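Local structure of digeranylgeranylglycerophospholipid reductase (Sulfolobus acidocaldarius, 4OPC) at residues A343-F354 with L410-K421. The protein uses FAD to reduce the double bonds of the geranylgeranyl chains in archaeal membrane lipid precursors, giving saturated, phytanyl-chained archaeols. Residues are numbered along the deposited sequence; the frame is centred on the assembly and turned at random. Where two conformers were deposited one is given.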
loop_
_atom_site.group_PDB
_atom_site.type_symbol
_atom_site.label_atom_id
_atom_site.label_comp_id
_atom_site.label_asym_id
_atom_site.label_seq_id
_atom_site.Cartn_x
_atom_site.Cartn_y
_atom_site.Cartn_z
ATOM N N ALA A 343 -8.652 -7.263 6.314
ATOM C CA ALA A 343 -10.028 -7.011 6.736
ATOM C C ALA A 343 -10.200 -5.529 7.035
ATOM O O ALA A 343 -11.193 -4.905 6.640
ATOM C CB ALA A 343 -10.376 -7.851 7.955
ATOM N N LYS A 344 -9.227 -4.959 7.734
ATOM C CA LYS A 344 -9.197 -3.518 7.958
ATOM C C LYS A 344 -9.198 -2.737 6.647
ATOM O O LYS A 344 -9.914 -1.742 6.511
ATOM C CB LYS A 344 -7.961 -3.140 8.769
ATOM C CG LYS A 344 -7.572 -1.684 8.591
ATOM C CD LYS A 344 -6.491 -1.296 9.523
ATOM C CE LYS A 344 -5.243 -2.094 9.267
ATOM N NZ LYS A 344 -4.235 -1.623 10.226
ATOM N N GLN A 345 -8.397 -3.180 5.680
ATOM C CA GLN A 345 -8.364 -2.543 4.378
ATOM C C GLN A 345 -9.722 -2.506 3.735
ATOM O O GLN A 345 -10.094 -1.509 3.127
ATOM C CB GLN A 345 -7.471 -3.330 3.428
ATOM C CG GLN A 345 -6.089 -2.840 3.281
ATOM C CD GLN A 345 -5.345 -3.672 2.260
ATOM O OE1 GLN A 345 -4.774 -4.689 2.596
ATOM N NE2 GLN A 345 -5.398 -3.267 1.001
ATOM N N ALA A 346 -10.453 -3.612 3.821
ATOM C CA ALA A 346 -11.766 -3.695 3.189
ATOM C C ALA A 346 -12.719 -2.660 3.780
ATOM O O ALA A 346 -13.442 -1.973 3.058
ATOM C CB ALA A 346 -12.346 -5.092 3.347
ATOM N N SER A 347 -12.733 -2.556 5.104
ATOM C CA SER A 347 -13.521 -1.544 5.792
ATOM C C SER A 347 -13.136 -0.142 5.323
ATOM O O SER A 347 -13.996 0.718 5.077
ATOM C CB SER A 347 -13.286 -1.666 7.297
ATOM O OG SER A 347 -14.028 -0.699 8.017
ATOM N N LEU A 348 -11.837 0.095 5.203
ATOM C CA LEU A 348 -11.344 1.407 4.802
ATOM C C LEU A 348 -11.599 1.706 3.327
ATOM O O LEU A 348 -11.650 2.871 2.940
ATOM C CB LEU A 348 -9.870 1.552 5.165
ATOM C CG LEU A 348 -9.642 1.598 6.674
ATOM C CD1 LEU A 348 -8.150 1.645 6.947
ATOM C CD2 LEU A 348 -10.362 2.788 7.328
ATOM N N ASP A 349 -11.784 0.669 2.512
ATOM C CA ASP A 349 -12.143 0.839 1.100
ATOM C C ASP A 349 -13.519 1.532 1.035
ATOM O O ASP A 349 -13.730 2.460 0.253
ATOM C CB ASP A 349 -12.109 -0.550 0.422
ATOM C CG ASP A 349 -12.192 -0.515 -1.102
ATOM O OD1 ASP A 349 -12.505 0.538 -1.705
ATOM O OD2 ASP A 349 -11.976 -1.589 -1.698
ATOM N N ILE A 350 -14.446 1.113 1.892
ATOM C CA ILE A 350 -15.753 1.765 2.024
ATOM C C ILE A 350 -15.592 3.205 2.510
ATOM O O ILE A 350 -16.148 4.151 1.935
ATOM C CB ILE A 350 -16.653 1.003 3.030
ATOM C CG1 ILE A 350 -17.056 -0.363 2.471
ATOM C CG2 ILE A 350 -17.889 1.808 3.367
ATOM C CD1 ILE A 350 -18.007 -0.301 1.292
ATOM N N PHE A 351 -14.823 3.384 3.581
ATOM C CA PHE A 351 -14.667 4.702 4.183
ATOM C C PHE A 351 -14.040 5.697 3.201
ATOM O O PHE A 351 -14.515 6.832 3.076
ATOM C CB PHE A 351 -13.876 4.577 5.496
ATOM C CG PHE A 351 -13.912 5.803 6.365
ATOM C CD1 PHE A 351 -15.095 6.485 6.608
ATOM C CD2 PHE A 351 -12.761 6.242 6.989
ATOM C CE1 PHE A 351 -15.110 7.610 7.421
ATOM C CE2 PHE A 351 -12.779 7.363 7.805
ATOM C CZ PHE A 351 -13.964 8.034 8.027
ATOM N N ARG A 352 -13.014 5.258 2.470
ATOM C CA ARG A 352 -12.395 6.080 1.434
ATOM C C ARG A 352 -13.403 6.633 0.421
ATOM O O ARG A 352 -13.322 7.797 0.024
ATOM C CB ARG A 352 -11.316 5.269 0.685
ATOM C CG ARG A 352 -11.095 5.751 -0.752
ATOM C CD ARG A 352 -10.195 4.858 -1.563
ATOM N NE ARG A 352 -10.848 3.666 -2.111
ATOM C CZ ARG A 352 -11.360 3.592 -3.336
ATOM N NH1 ARG A 352 -11.308 4.643 -4.132
ATOM N NH2 ARG A 352 -11.870 2.455 -3.788
ATOM N N ARG A 353 -14.316 5.785 -0.030
ATOM C CA ARG A 353 -15.280 6.175 -1.054
ATOM C C ARG A 353 -16.145 7.317 -0.551
ATOM O O ARG A 353 -16.442 8.267 -1.276
ATOM C CB ARG A 353 -16.141 4.975 -1.435
ATOM C CG ARG A 353 -15.375 3.913 -2.198
ATOM C CD ARG A 353 -16.094 2.575 -2.164
ATOM N NE ARG A 353 -15.167 1.529 -2.575
ATOM C CZ ARG A 353 -15.293 0.786 -3.668
ATOM N NH1 ARG A 353 -16.348 0.918 -4.462
ATOM N NH2 ARG A 353 -14.368 -0.114 -3.955
ATOM N N PHE A 354 -16.546 7.230 0.710
ATOM C CA PHE A 354 -17.259 8.304 1.359
ATOM C C PHE A 354 -16.421 9.590 1.419
ATOM O O PHE A 354 -16.881 10.656 1.002
ATOM C CB PHE A 354 -17.672 7.829 2.757
ATOM C CG PHE A 354 -18.251 8.898 3.641
ATOM C CD1 PHE A 354 -19.515 9.428 3.399
ATOM C CD2 PHE A 354 -17.534 9.354 4.736
ATOM C CE1 PHE A 354 -20.046 10.397 4.249
ATOM C CE2 PHE A 354 -18.058 10.319 5.580
ATOM C CZ PHE A 354 -19.312 10.837 5.339
ATOM N N LEU A 410 -23.163 9.313 7.378
ATOM C CA LEU A 410 -22.034 8.710 8.089
ATOM C C LEU A 410 -22.455 7.450 8.851
ATOM O O LEU A 410 -21.678 6.492 8.952
ATOM C CB LEU A 410 -21.388 9.713 9.042
ATOM C CG LEU A 410 -20.165 9.159 9.785
ATOM C CD1 LEU A 410 -19.074 8.816 8.782
ATOM C CD2 LEU A 410 -19.660 10.135 10.834
ATOM N N LYS A 411 -23.667 7.445 9.394
ATOM C CA LYS A 411 -24.154 6.270 10.099
ATOM C C LYS A 411 -24.244 5.070 9.171
ATOM O O LYS A 411 -23.819 3.966 9.520
ATOM C CB LYS A 411 -25.526 6.545 10.704
ATOM C CG LYS A 411 -26.139 5.331 11.374
ATOM C CD LYS A 411 -25.247 4.816 12.489
ATOM C CE LYS A 411 -25.960 3.768 13.329
ATOM N NZ LYS A 411 -27.128 4.345 14.053
ATOM N N ALA A 412 -24.791 5.284 7.981
ATOM C CA ALA A 412 -24.881 4.218 6.986
ATOM C C ALA A 412 -23.494 3.751 6.543
ATOM O O ALA A 412 -23.283 2.567 6.278
ATOM C CB ALA A 412 -25.684 4.680 5.786
ATOM N N VAL A 413 -22.554 4.686 6.442
ATOM C CA VAL A 413 -21.188 4.353 6.088
ATOM C C VAL A 413 -20.608 3.414 7.144
ATOM O O VAL A 413 -20.013 2.383 6.808
ATOM C CB VAL A 413 -20.334 5.618 5.963
ATOM C CG1 VAL A 413 -18.887 5.252 5.771
ATOM C CG2 VAL A 413 -20.815 6.446 4.785
ATOM N N ALA A 414 -20.807 3.754 8.413
ATOM C CA ALA A 414 -20.337 2.905 9.507
ATOM C C ALA A 414 -20.951 1.508 9.454
ATOM O O ALA A 414 -20.271 0.517 9.739
ATOM C CB ALA A 414 -20.608 3.566 10.848
ATOM N N GLU A 415 -22.220 1.431 9.068
ATOM C CA GLU A 415 -22.909 0.151 8.941
ATOM C C GLU A 415 -22.289 -0.682 7.826
ATOM O O GLU A 415 -22.066 -1.881 7.995
ATOM C CB GLU A 415 -24.406 0.365 8.687
ATOM C CG GLU A 415 -25.164 0.900 9.897
ATOM C CD GLU A 415 -26.540 1.442 9.546
ATOM O OE1 GLU A 415 -26.887 1.488 8.346
ATOM O OE2 GLU A 415 -27.275 1.828 10.478
ATOM N N SER A 416 -22.018 -0.052 6.686
ATOM C CA SER A 416 -21.409 -0.763 5.564
ATOM C C SER A 416 -19.991 -1.220 5.905
ATOM O O SER A 416 -19.577 -2.319 5.518
ATOM C CB SER A 416 -21.396 0.106 4.301
ATOM O OG SER A 416 -22.715 0.277 3.808
ATOM N N MET A 417 -19.238 -0.378 6.615
ATOM C CA MET A 417 -17.908 -0.763 7.087
ATOM C C MET A 417 -17.937 -2.006 7.966
ATOM O O MET A 417 -17.154 -2.934 7.763
ATOM C CB MET A 417 -17.227 0.389 7.828
ATOM C CG MET A 417 -16.897 1.587 6.933
ATOM S SD MET A 417 -16.342 3.042 7.839
ATOM C CE MET A 417 -14.830 2.446 8.588
ATOM N N LYS A 418 -18.837 -2.019 8.939
ATOM C CA LYS A 418 -18.985 -3.164 9.820
ATOM C C LYS A 418 -19.352 -4.410 9.022
ATOM O O LYS A 418 -18.801 -5.485 9.249
ATOM C CB LYS A 418 -20.050 -2.864 10.883
ATOM C CG LYS A 418 -20.336 -4.008 11.844
ATOM C CD LYS A 418 -21.265 -3.545 12.964
ATOM C CE LYS A 418 -21.724 -4.711 13.829
ATOM N NZ LYS A 418 -20.575 -5.528 14.310
ATOM N N LYS A 419 -20.260 -4.249 8.063
ATOM C CA LYS A 419 -20.713 -5.361 7.235
ATOM C C LYS A 419 -19.580 -5.972 6.410
ATOM O O LYS A 419 -19.421 -7.195 6.364
ATOM C CB LYS A 419 -21.841 -4.917 6.303
ATOM C CG LYS A 419 -22.316 -6.024 5.382
ATOM C CD LYS A 419 -23.719 -5.782 4.864
ATOM C CE LYS A 419 -24.244 -7.020 4.143
ATOM N NZ LYS A 419 -25.629 -6.834 3.632
ATOM N N ILE A 420 -18.800 -5.133 5.745
ATOM C CA ILE A 420 -17.704 -5.661 4.951
ATOM C C ILE A 420 -16.616 -6.257 5.856
ATOM O O ILE A 420 -16.039 -7.290 5.524
ATOM C CB ILE A 420 -17.173 -4.627 3.927
ATOM C CG1 ILE A 420 -16.468 -5.329 2.764
ATOM C CG2 ILE A 420 -16.272 -3.600 4.594
ATOM C CD1 ILE A 420 -16.056 -4.383 1.648
ATOM N N LYS A 421 -16.383 -5.655 7.020
ATOM C CA LYS A 421 -15.368 -6.180 7.929
ATOM C C LYS A 421 -15.740 -7.594 8.356
ATOM O O LYS A 421 -14.891 -8.492 8.364
ATOM C CB LYS A 421 -15.190 -5.288 9.156
ATOM C CG LYS A 421 -13.963 -5.639 9.993
ATOM C CD LYS A 421 -12.931 -4.526 9.967
ATOM C CE LYS A 421 -11.808 -4.786 10.950
ATOM N NZ LYS A 421 -12.292 -4.801 12.354
#
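S347 and M417 mark the tightest point between two antiparallel helical segments, 343-354 and 410-421, whose axes run at 154° to each other and approach to 8.2 Å. M417 CG stands anti to the carbonyl carbon (chi1 -66°) and the chain bends at chi3 (63°), which turns the terminal CE towards S347, while SD lies 3.7 Å from F351 CB. The sulfur meets the F351 ring obliquely, a Met-aromatic contact 4.6 Å from the centroid. Cutting M417 back to an alanine removes SD and CE, which would probably open a gap between S347 and F351 and leave that ring without its sulfur partner. In the conformer given, I350 is a knob among V413, S416, M417 and I420, its CG2 branch 3.7 Å from M417 CG. Towards the start of segment 410-421, V413 divides its methyls between two rings: CG1 comes to the edge of F351, whereas CG2 packs 3.5 Å from F354 CD1. L410 CD1 reaches F354 CE2 at 3.7 Å. Beyond S347, I420 CG2 rests 3.6 Å from A346 O, and the aliphatic part of K421 lies along A343 and S347, its NZ pairing with D385. In the conformer given, the S347 hydroxyl is hydrogen-bonded to G384 O. Helix 434-452 covers I350 and S416 through F448, and helix 388-397 packs on L410; K344 and R352 of helix 332-357 touch the bound phospholipid, placing this all-helical packing beside the lipid pocket.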